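Local coordinates for protein (5-formylfuran-3-yl)methyl phosphate transaminase (Methanococcus jannaschii, PDB 2Z61) that catalyses transfer of an amino group from alanine to a furancarboxaldehyde phosphate, using pyridoxal 5'-phosphate, in the biosynthesis of methanofuran, at residues A[306-317]-A[342-351]; A[320-330]-A[360-368]. All coordinates share one frame; numbering follows the deposited sequence.

Interaction 1. Residues A[306-317]-A[342-351]; sequences AYYVFPNIGEDG and GKNYIRISYA
Tyr345 reaches across to Phe310 and Asn312. Its CB sits over one face of the Phe310 ring, 3.5 Å from CE2 of Phe310. The ring planes are only slightly inclined, but the rings are displaced so far that they hardly overlap. CB of Asn312 lies over a face of the Tyr345 ring. ND2 of Asn312 donates to OH of Tyr345 at 3.0 Å, tilted 18° from the amide plane, while OD1 closes an Asx turn onto Gly314 N. A phenylalanine at Tyr345 would probably keep the ring packing but leave the Asn312 amide without this acceptor. Further along, CE1 of Tyr308 lies over the centre of the Arg347 guanidinium, 3.5 Å from CZ of Arg347, the planes 14° apart. A bend at chi3 (80°) lays the guanidinium flat against the Tyr308 ring. At the far end, CB of Tyr307 lies over the Tyr350 ring. Val309 and Ile348 form an antiparallel hydrogen-bonded pair; Tyr308 and Ser349 form the adjoining non-hydrogen-bonded pair. Farther out, Asn165 binds NH1 of Arg347, and Tyr192 binds the Tyr308 hydroxyl. Strand 346-349 is the middle strand of a small antiparallel sheet. Its Arg347 is probably the counterpart of the conserved arginine that binds the substrate carboxylate in aminotransferases of this fold.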
loop_
_atom_site.group_PDB
_atom_site.type_symbol
_atom_site.label_atom_id
_atom_site.label_comp_id
_atom_site.label_asym_id
_atom_site.label_seq_id
_atom_site.Cartn_x
_atom_site.Cartn_y
_atom_site.Cartn_z
ATOM N N ALA A 306 -19.393 -15.542 0.953
ATOM C CA ALA A 306 -18.286 -15.198 1.840
ATOM C C ALA A 306 -18.161 -16.340 2.848
ATOM O O ALA A 306 -18.343 -17.499 2.492
ATOM C CB ALA A 306 -18.566 -13.861 2.553
ATOM N N TYR A 307 -17.830 -16.031 4.093
ATOM C CA TYR A 307 -17.738 -17.076 5.107
ATOM C C TYR A 307 -18.181 -16.544 6.464
ATOM O O TYR A 307 -17.590 -16.844 7.502
ATOM C CB TYR A 307 -16.321 -17.669 5.163
ATOM C CG TYR A 307 -15.180 -16.677 5.017
ATOM C CD1 TYR A 307 -14.856 -15.786 6.045
ATOM C CD2 TYR A 307 -14.401 -16.656 3.857
ATOM C CE1 TYR A 307 -13.776 -14.900 5.921
ATOM C CE2 TYR A 307 -13.328 -15.781 3.719
ATOM C CZ TYR A 307 -13.018 -14.904 4.754
ATOM O OH TYR A 307 -11.962 -14.032 4.615
ATOM N N TYR A 308 -19.255 -15.762 6.435
ATOM C CA TYR A 308 -19.813 -15.164 7.638
ATOM C C TYR A 308 -21.320 -15.392 7.737
ATOM O O TYR A 308 -22.013 -15.538 6.728
ATOM C CB TYR A 308 -19.579 -13.652 7.638
ATOM C CG TYR A 308 -18.175 -13.211 7.302
ATOM C CD1 TYR A 308 -17.107 -13.471 8.164
ATOM C CD2 TYR A 308 -17.920 -12.476 6.140
ATOM C CE1 TYR A 308 -15.820 -12.997 7.878
ATOM C CE2 TYR A 308 -16.643 -12.000 5.848
ATOM C CZ TYR A 308 -15.600 -12.261 6.722
ATOM O OH TYR A 308 -14.347 -11.764 6.438
ATOM N N VAL A 309 -21.809 -15.414 8.971
ATOM C CA VAL A 309 -23.231 -15.541 9.266
ATOM C C VAL A 309 -23.431 -14.465 10.333
ATOM O O VAL A 309 -22.631 -14.350 11.270
ATOM C CB VAL A 309 -23.589 -16.940 9.807
ATOM C CG1 VAL A 309 -25.077 -17.018 10.083
ATOM C CG2 VAL A 309 -23.209 -18.006 8.777
ATOM N N PHE A 310 -24.479 -13.661 10.179
ATOM C CA PHE A 310 -24.739 -12.546 11.090
ATOM C C PHE A 310 -26.113 -12.681 11.761
ATOM O O PHE A 310 -27.045 -11.940 11.446
ATOM C CB PHE A 310 -24.670 -11.245 10.280
ATOM C CG PHE A 310 -24.424 -10.015 11.099
ATOM C CD1 PHE A 310 -23.250 -9.875 11.834
ATOM C CD2 PHE A 310 -25.337 -8.970 11.093
ATOM C CE1 PHE A 310 -22.989 -8.704 12.548
ATOM C CE2 PHE A 310 -25.088 -7.797 11.802
ATOM C CZ PHE A 310 -23.910 -7.665 12.529
ATOM N N PRO A 311 -26.243 -13.614 12.713
ATOM C CA PRO A 311 -27.498 -13.858 13.429
ATOM C C PRO A 311 -27.951 -12.813 14.439
ATOM O O PRO A 311 -27.132 -12.178 15.112
ATOM C CB PRO A 311 -27.246 -15.201 14.100
ATOM C CG PRO A 311 -25.792 -15.108 14.446
ATOM C CD PRO A 311 -25.190 -14.536 13.176
ATOM N N ASN A 312 -29.268 -12.647 14.530
ATOM C CA ASN A 312 -29.879 -11.734 15.490
ATOM C C ASN A 312 -30.103 -12.613 16.719
ATOM O O ASN A 312 -30.985 -13.471 16.717
ATOM C CB ASN A 312 -31.228 -11.225 14.978
ATOM C CG ASN A 312 -31.887 -10.254 15.943
ATOM O OD1 ASN A 312 -31.962 -10.508 17.144
ATOM N ND2 ASN A 312 -32.374 -9.138 15.417
ATOM N N ILE A 313 -29.301 -12.410 17.756
ATOM C CA ILE A 313 -29.419 -13.218 18.962
ATOM C C ILE A 313 -30.392 -12.635 19.974
ATOM O O ILE A 313 -30.423 -13.057 21.131
ATOM C CB ILE A 313 -28.048 -13.398 19.637
ATOM C CG1 ILE A 313 -27.508 -12.043 20.096
ATOM C CG2 ILE A 313 -27.081 -14.064 18.665
ATOM C CD1 ILE A 313 -26.200 -12.134 20.855
ATOM N N GLY A 314 -31.183 -11.664 19.531
ATOM C CA GLY A 314 -32.159 -11.043 20.406
ATOM C C GLY A 314 -31.585 -10.350 21.628
ATOM O O GLY A 314 -32.321 -10.040 22.565
ATOM N N GLU A 315 -30.282 -10.093 21.634
ATOM C CA GLU A 315 -29.667 -9.441 22.783
ATOM C C GLU A 315 -28.333 -8.770 22.503
ATOM O O GLU A 315 -27.759 -8.956 21.455
ATOM C CB GLU A 315 -29.524 -10.431 23.939
ATOM C CG GLU A 315 -28.705 -11.661 23.600
ATOM C CD GLU A 315 -28.409 -12.518 24.814
ATOM O OE1 GLU A 315 -27.715 -12.032 25.731
ATOM O OE2 GLU A 315 -28.865 -13.680 24.852
ATOM N N ASP A 316 -27.788 -8.087 23.500
ATOM C CA ASP A 316 -26.578 -7.318 23.272
ATOM C C ASP A 316 -25.382 -8.160 22.867
ATOM O O ASP A 316 -24.729 -8.784 23.703
ATOM C CB ASP A 316 -26.234 -6.474 24.502
ATOM C CG ASP A 316 -25.133 -5.472 24.218
ATOM O OD1 ASP A 316 -23.976 -5.905 24.023
ATOM O OD2 ASP A 316 -25.422 -4.259 24.192
ATOM N N GLY A 317 -25.065 -8.125 21.573
ATOM C CA GLY A 317 -23.927 -8.883 21.055
ATOM C C GLY A 317 -22.616 -8.610 21.803
ATOM O O GLY A 317 -21.831 -9.475 22.119
ATOM N N GLY A 342 -26.602 -3.394 14.321
ATOM C CA GLY A 342 -26.128 -4.660 14.848
ATOM C C GLY A 342 -25.859 -4.767 16.335
ATOM O O GLY A 342 -24.933 -5.471 16.738
ATOM N N LYS A 343 -26.657 -4.093 17.156
ATOM C CA LYS A 343 -26.451 -4.166 18.596
ATOM C C LYS A 343 -26.760 -5.586 19.088
ATOM O O LYS A 343 -25.987 -6.152 19.850
ATOM C CB LYS A 343 -27.357 -3.174 19.333
ATOM C CG LYS A 343 -27.238 -3.297 20.846
ATOM C CD LYS A 343 -28.090 -2.283 21.581
ATOM C CE LYS A 343 -27.836 -2.364 23.080
ATOM N NZ LYS A 343 -28.606 -1.342 23.837
ATOM N N ASN A 344 -27.882 -6.130 18.600
ATOM C CA ASN A 344 -28.428 -7.451 18.919
ATOM C C ASN A 344 -27.861 -8.571 18.054
ATOM O O ASN A 344 -28.285 -9.723 18.161
ATOM C CB ASN A 344 -29.960 -7.379 18.851
ATOM C CG ASN A 344 -30.522 -6.447 19.914
ATOM O OD1 ASN A 344 -30.334 -6.679 21.113
ATOM N ND2 ASN A 344 -31.203 -5.391 19.487
ATOM N N TYR A 345 -26.876 -8.235 17.226
ATOM C CA TYR A 345 -26.168 -9.202 16.404
ATOM C C TYR A 345 -24.696 -9.540 16.771
ATOM O O TYR A 345 -24.059 -8.874 17.592
ATOM C CB TYR A 345 -26.197 -8.655 15.012
ATOM C CG TYR A 345 -27.588 -8.501 14.441
ATOM C CD1 TYR A 345 -28.448 -7.478 14.852
ATOM C CD2 TYR A 345 -28.036 -9.381 13.454
ATOM C CE1 TYR A 345 -29.719 -7.334 14.288
ATOM C CE2 TYR A 345 -29.305 -9.249 12.885
ATOM C CZ TYR A 345 -30.140 -8.221 13.308
ATOM O OH TYR A 345 -31.388 -8.086 12.744
ATOM N N ILE A 346 -24.177 -10.573 16.107
ATOM C CA ILE A 346 -22.791 -11.004 16.244
ATOM C C ILE A 346 -22.399 -11.680 14.931
ATOM O O ILE A 346 -23.241 -12.277 14.253
ATOM C CB ILE A 346 -22.591 -12.030 17.389
ATOM C CG1 ILE A 346 -23.255 -13.359 17.025
ATOM C CG2 ILE A 346 -23.149 -11.475 18.690
ATOM C CD1 ILE A 346 -22.844 -14.510 17.925
ATOM N N ARG A 347 -21.130 -11.577 14.564
ATOM C CA ARG A 347 -20.677 -12.207 13.332
ATOM C C ARG A 347 -19.917 -13.481 13.646
ATOM O O ARG A 347 -19.019 -13.496 14.491
ATOM C CB ARG A 347 -19.770 -11.274 12.526
ATOM C CG ARG A 347 -19.364 -11.856 11.167
ATOM C CD ARG A 347 -18.251 -11.049 10.500
ATOM N NE ARG A 347 -16.939 -11.382 11.044
ATOM C CZ ARG A 347 -15.797 -10.831 10.635
ATOM N NH1 ARG A 347 -15.799 -9.917 9.672
ATOM N NH2 ARG A 347 -14.644 -11.199 11.185
ATOM N N ILE A 348 -20.309 -14.555 12.974
ATOM C CA ILE A 348 -19.654 -15.837 13.134
ATOM C C ILE A 348 -18.937 -16.140 11.830
ATOM O O ILE A 348 -19.541 -16.113 10.755
ATOM C CB ILE A 348 -20.662 -16.973 13.427
ATOM C CG1 ILE A 348 -21.167 -16.856 14.869
ATOM C CG2 ILE A 348 -20.005 -18.331 13.198
ATOM C CD1 ILE A 348 -22.076 -18.001 15.302
ATOM N N SER A 349 -17.641 -16.401 11.925
ATOM C CA SER A 349 -16.848 -16.723 10.749
ATOM C C SER A 349 -16.517 -18.205 10.760
ATOM O O SER A 349 -15.971 -18.710 11.736
ATOM C CB SER A 349 -15.547 -15.922 10.749
ATOM O OG SER A 349 -14.636 -16.464 9.807
ATOM N N TYR A 350 -16.850 -18.909 9.687
ATOM C CA TYR A 350 -16.544 -20.329 9.634
ATOM C C TYR A 350 -15.282 -20.597 8.830
ATOM O O TYR A 350 -15.146 -21.628 8.165
ATOM C CB TYR A 350 -17.735 -21.135 9.095
ATOM C CG TYR A 350 -18.424 -20.580 7.866
ATOM C CD1 TYR A 350 -17.980 -20.901 6.584
ATOM C CD2 TYR A 350 -19.562 -19.782 7.986
ATOM C CE1 TYR A 350 -18.664 -20.453 5.454
ATOM C CE2 TYR A 350 -20.248 -19.325 6.862
ATOM C CZ TYR A 350 -19.795 -19.667 5.603
ATOM O OH TYR A 350 -20.478 -19.223 4.493
ATOM N N ALA A 351 -14.358 -19.643 8.909
ATOM C CA ALA A 351 -13.074 -19.734 8.241
ATOM C C ALA A 351 -12.138 -20.448 9.209
ATOM O O ALA A 351 -11.007 -20.019 9.444
ATOM C CB ALA A 351 -12.543 -18.342 7.925
HETATM O O HOH W 1 -22.763 -17.036 4.535
#

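Interaction 2. Residues A[320-330]-A[360-368]; sequences FAYKLLKEKFV and GLERIKEFL
NH1 of Arg363 donates to the backbone O of Lys328 at 2.7 Å. The bond lies in the carbonyl plane but is tilted out of the guanidinium plane, and its angle at hydrogen is 133°, so it is short yet bent. The arginine chain is extended from CG to NE, which carries the guanidinium from helix 360-368 to the C-terminal end of helix 320-328. There Phe329 leaves helical geometry with positive phi. A second, weak bond from NH1 to Lys30 O adds to the grip. CD of Arg363 packs against CG2 of Val330 at 3.7 Å. The aliphatic CG of Lys328 runs against CB of Arg363, the two chains sliding past each other in opposite directions. Bends at chi2 and chi4 bring NZ of Lys328 near the backbone of Glu366.

Phe367 is the main apolar element. It is a knob in a hole formed by Phe320, Leu324, Glu327 and Lys328. Its CG is anti to the backbone N, which lays the ring against the side chains of helix 320-328. CG of Leu324 lies over one ring face, 4.0 Å from CD2 of Phe367. The carboxylate of Glu327 sits at the ring edge. CE1 of Phe320 comes to 3.4 Å from CE2 of Phe367, with the ring planes at 71°.

Deeper in, CD1 of Leu324 meets CG1 of Ile364 at 3.8 Å. Leu361 of helix 360-368 packs on Leu288 and Tyr292 of helix 269-295.

The helix segments cross at 107°, with their axes 10.6 Å apart. This is a nearly perpendicular crossing of two helices in the C-terminal part of the aminotransferase fold, in which a single knob, Phe367, fills a hole.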
loop_
_atom_site.group_PDB
_atom_site.type_symbol
_atom_site.label_atom_id
_atom_site.label_comp_id
_atom_site.label_asym_id
_atom_site.label_seq_id
_atom_site.Cartn_x
_atom_site.Cartn_y
_atom_site.Cartn_z
ATOM N N PHE A 320 -22.733 -10.409 25.146
ATOM C CA PHE A 320 -22.793 -11.831 24.850
ATOM C C PHE A 320 -21.394 -12.345 24.528
ATOM O O PHE A 320 -20.948 -13.353 25.074
ATOM C CB PHE A 320 -23.710 -12.084 23.652
ATOM C CG PHE A 320 -23.793 -13.529 23.246
ATOM C CD1 PHE A 320 -24.593 -14.422 23.952
ATOM C CD2 PHE A 320 -23.055 -14.003 22.163
ATOM C CE1 PHE A 320 -24.660 -15.771 23.587
ATOM C CE2 PHE A 320 -23.112 -15.346 21.788
ATOM C CZ PHE A 320 -23.918 -16.234 22.503
ATOM N N ALA A 321 -20.707 -11.636 23.640
ATOM C CA ALA A 321 -19.361 -12.012 23.220
ATOM C C ALA A 321 -18.396 -12.140 24.394
ATOM O O ALA A 321 -17.727 -13.160 24.542
ATOM C CB ALA A 321 -18.829 -10.996 22.213
ATOM N N TYR A 322 -18.321 -11.106 25.227
ATOM C CA TYR A 322 -17.422 -11.136 26.373
ATOM C C TYR A 322 -17.642 -12.344 27.271
ATOM O O TYR A 322 -16.702 -13.078 27.573
ATOM C CB TYR A 322 -17.555 -9.854 27.199
ATOM C CG TYR A 322 -16.381 -8.923 27.030
ATOM C CD1 TYR A 322 -16.153 -8.269 25.819
ATOM C CD2 TYR A 322 -15.465 -8.736 28.063
ATOM C CE1 TYR A 322 -15.038 -7.451 25.640
ATOM C CE2 TYR A 322 -14.344 -7.922 27.896
ATOM C CZ TYR A 322 -14.136 -7.283 26.680
ATOM O OH TYR A 322 -13.025 -6.487 26.501
ATOM N N LYS A 323 -18.884 -12.552 27.695
ATOM C CA LYS A 323 -19.198 -13.676 28.567
ATOM C C LYS A 323 -18.836 -15.018 27.945
ATOM O O LYS A 323 -18.194 -15.853 28.586
ATOM C CB LYS A 323 -20.685 -13.668 28.933
ATOM C CG LYS A 323 -21.124 -12.420 29.678
ATOM C CD LYS A 323 -22.584 -12.503 30.091
ATOM C CE LYS A 323 -23.018 -11.245 30.830
ATOM N NZ LYS A 323 -24.439 -11.317 31.278
ATOM N N LEU A 324 -19.239 -15.221 26.697
ATOM C CA LEU A 324 -18.961 -16.476 26.012
ATOM C C LEU A 324 -17.461 -16.752 25.971
ATOM O O LEU A 324 -17.018 -17.871 26.240
ATOM C CB LEU A 324 -19.523 -16.436 24.588
ATOM C CG LEU A 324 -20.202 -17.707 24.062
ATOM C CD1 LEU A 324 -20.670 -17.466 22.633
ATOM C CD2 LEU A 324 -19.244 -18.887 24.109
ATOM N N LEU A 325 -16.679 -15.729 25.643
ATOM C CA LEU A 325 -15.234 -15.884 25.564
ATOM C C LEU A 325 -14.608 -16.306 26.895
ATOM O O LEU A 325 -13.787 -17.227 26.937
ATOM C CB LEU A 325 -14.584 -14.583 25.078
ATOM C CG LEU A 325 -13.052 -14.608 24.980
ATOM C CD1 LEU A 325 -12.603 -15.744 24.076
ATOM C CD2 LEU A 325 -12.546 -13.278 24.460
ATOM N N LYS A 326 -15.006 -15.641 27.979
ATOM C CA LYS A 326 -14.473 -15.937 29.308
ATOM C C LYS A 326 -14.868 -17.300 29.854
ATOM O O LYS A 326 -14.045 -17.999 30.443
ATOM C CB LYS A 326 -14.887 -14.850 30.303
ATOM C CG LYS A 326 -14.222 -13.510 30.035
ATOM C CD LYS A 326 -14.538 -12.486 31.114
ATOM C CE LYS A 326 -13.812 -11.172 30.841
ATOM N NZ LYS A 326 -14.045 -10.153 31.904
ATOM N N GLU A 327 -16.122 -17.688 29.652
ATOM C CA GLU A 327 -16.594 -18.972 30.148
ATOM C C GLU A 327 -16.253 -20.172 29.272
ATOM O O GLU A 327 -15.674 -21.148 29.750
ATOM C CB GLU A 327 -18.105 -18.929 30.360
ATOM C CG GLU A 327 -18.530 -18.079 31.534
ATOM C CD GLU A 327 -20.034 -18.002 31.671
ATOM O OE1 GLU A 327 -20.694 -19.059 31.562
ATOM O OE2 GLU A 327 -20.550 -16.888 31.897
ATOM N N LYS A 328 -16.614 -20.105 27.993
ATOM C CA LYS A 328 -16.368 -21.212 27.076
ATOM C C LYS A 328 -15.160 -21.085 26.157
ATOM O O LYS A 328 -14.889 -21.988 25.362
ATOM C CB LYS A 328 -17.622 -21.477 26.240
ATOM C CG LYS A 328 -18.656 -22.335 26.952
ATOM C CD LYS A 328 -19.176 -21.676 28.219
ATOM C CE LYS A 328 -19.881 -22.695 29.104
ATOM N NZ LYS A 328 -20.791 -23.584 28.329
ATOM N N PHE A 329 -14.440 -19.972 26.255
ATOM C CA PHE A 329 -13.252 -19.762 25.434
ATOM C C PHE A 329 -13.574 -19.761 23.940
ATOM O O PHE A 329 -12.831 -20.328 23.136
ATOM C CB PHE A 329 -12.220 -20.854 25.740
ATOM C CG PHE A 329 -12.045 -21.126 27.212
ATOM C CD1 PHE A 329 -12.080 -22.429 27.700
ATOM C CD2 PHE A 329 -11.868 -20.076 28.115
ATOM C CE1 PHE A 329 -11.946 -22.686 29.064
ATOM C CE2 PHE A 329 -11.731 -20.322 29.480
ATOM C CZ PHE A 329 -11.772 -21.630 29.954
ATOM N N VAL A 330 -14.685 -19.125 23.578
ATOM C CA VAL A 330 -15.112 -19.029 22.185
ATOM C C VAL A 330 -15.136 -17.567 21.750
ATOM O O VAL A 330 -15.907 -16.757 22.273
ATOM C CB VAL A 330 -16.506 -19.655 21.992
ATOM C CG1 VAL A 330 -16.983 -19.457 20.559
ATOM C CG2 VAL A 330 -16.444 -21.138 22.319
ATOM N N GLY A 360 -16.915 -25.502 18.816
ATOM C CA GLY A 360 -17.237 -24.120 19.102
ATOM C C GLY A 360 -18.734 -23.933 19.232
ATOM O O GLY A 360 -19.207 -23.289 20.166
ATOM N N LEU A 361 -19.486 -24.498 18.295
ATOM C CA LEU A 361 -20.938 -24.389 18.324
ATOM C C LEU A 361 -21.516 -25.168 19.508
ATOM O O LEU A 361 -22.440 -24.700 20.177
ATOM C CB LEU A 361 -21.530 -24.898 17.005
ATOM C CG LEU A 361 -21.333 -23.983 15.789
ATOM C CD1 LEU A 361 -21.864 -24.664 14.533
ATOM C CD2 LEU A 361 -22.050 -22.665 16.016
ATOM N N GLU A 362 -20.966 -26.350 19.769
ATOM C CA GLU A 362 -21.432 -27.165 20.884
ATOM C C GLU A 362 -21.289 -26.408 22.200
ATOM O O GLU A 362 -22.198 -26.421 23.027
ATOM C CB GLU A 362 -20.648 -28.479 20.944
ATOM C CG GLU A 362 -21.140 -29.541 19.974
ATOM C CD GLU A 362 -22.505 -30.100 20.353
ATOM O OE1 GLU A 362 -23.483 -29.326 20.412
ATOM O OE2 GLU A 362 -22.600 -31.322 20.592
ATOM N N ARG A 363 -20.150 -25.750 22.392
ATOM C CA ARG A 363 -19.919 -24.985 23.614
ATOM C C ARG A 363 -20.994 -23.915 23.769
ATOM O O ARG A 363 -21.539 -23.725 24.855
ATOM C CB ARG A 363 -18.544 -24.317 23.582
ATOM C CG ARG A 363 -17.372 -25.281 23.631
ATOM C CD ARG A 363 -16.059 -24.522 23.733
ATOM N NE ARG A 363 -14.899 -25.407 23.688
ATOM C CZ ARG A 363 -13.637 -24.993 23.755
ATOM N NH1 ARG A 363 -13.364 -23.701 23.873
ATOM N NH2 ARG A 363 -12.648 -25.873 23.701
ATOM N N ILE A 364 -21.295 -23.216 22.677
ATOM C CA ILE A 364 -22.310 -22.169 22.703
ATOM C C ILE A 364 -23.663 -22.759 23.096
ATOM O O ILE A 364 -24.447 -22.119 23.792
ATOM C CB ILE A 364 -22.428 -21.471 21.327
ATOM C CG1 ILE A 364 -21.091 -20.820 20.959
ATOM C CG2 ILE A 364 -23.535 -20.422 21.366
ATOM C CD1 ILE A 364 -21.059 -20.206 19.579
ATOM N N LYS A 365 -23.934 -23.981 22.646
ATOM C CA LYS A 365 -25.188 -24.639 22.985
ATOM C C LYS A 365 -25.208 -24.920 24.483
ATOM O O LYS A 365 -26.261 -24.862 25.121
ATOM C CB LYS A 365 -25.336 -25.955 22.217
ATOM C CG LYS A 365 -26.640 -26.691 22.503
ATOM C CD LYS A 365 -26.750 -27.978 21.698
ATOM C CE LYS A 365 -28.080 -28.680 21.951
ATOM N NZ LYS A 365 -28.204 -29.947 21.172
ATOM N N GLU A 366 -24.038 -25.221 25.039
ATOM C CA GLU A 366 -23.918 -25.506 26.465
ATOM C C GLU A 366 -23.973 -24.207 27.264
ATOM O O GLU A 366 -24.186 -24.214 28.475
ATOM C CB GLU A 366 -22.598 -26.226 26.750
ATOM C CG GLU A 366 -22.429 -27.536 26.000
ATOM C CD GLU A 366 -21.207 -28.313 26.451
ATOM O OE1 GLU A 366 -20.096 -27.738 26.439
ATOM O OE2 GLU A 366 -21.354 -29.500 26.813
ATOM N N PHE A 367 -23.782 -23.092 26.571
ATOM C CA PHE A 367 -23.804 -21.776 27.194
ATOM C C PHE A 367 -25.226 -21.228 27.262
ATOM O O PHE A 367 -25.572 -20.480 28.177
ATOM C CB PHE A 367 -22.926 -20.813 26.393
ATOM C CG PHE A 367 -22.962 -19.396 26.889
ATOM C CD1 PHE A 367 -22.371 -19.052 28.098
ATOM C CD2 PHE A 367 -23.591 -18.403 26.144
ATOM C CE1 PHE A 367 -22.404 -17.736 28.561
ATOM C CE2 PHE A 367 -23.631 -17.086 26.596
ATOM C CZ PHE A 367 -23.036 -16.751 27.806
ATOM N N LEU A 368 -26.046 -21.610 26.291
ATOM C CA LEU A 368 -27.421 -21.139 26.227
ATOM C C LEU A 368 -28.382 -21.949 27.082
ATOM O O LEU A 368 -29.347 -21.407 27.618
ATOM C CB LEU A 368 -27.893 -21.124 24.771
ATOM C CG LEU A 368 -27.015 -20.266 23.851
ATOM C CD1 LEU A 368 -27.449 -20.434 22.401
ATOM C CD2 LEU A 368 -27.109 -18.806 24.281
#

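The centres of interaction 1 and interaction 2 lie about 14 Å apart, in the same region of the chain. Their segments alternate along the chain: 306-317, 320-330, 342-351, then 360-368. Strand 308-309 is followed by helix 317-328, and strand 346-349 by helix 354-368. Interaction 1 therefore pairs the strands, and interaction 2 pairs the helices that follow them. The two contacts touch through Phe320, whose CG lies 3.7 Å from CD1 of Ile313 and whose CE2 lies 4.0 Å from CD1 of Ile346. Phe320 thus links the small sheet to the helix pair in the C-terminal part of the fold. Interaction 1 is more buried, while interaction 2 lies farther out.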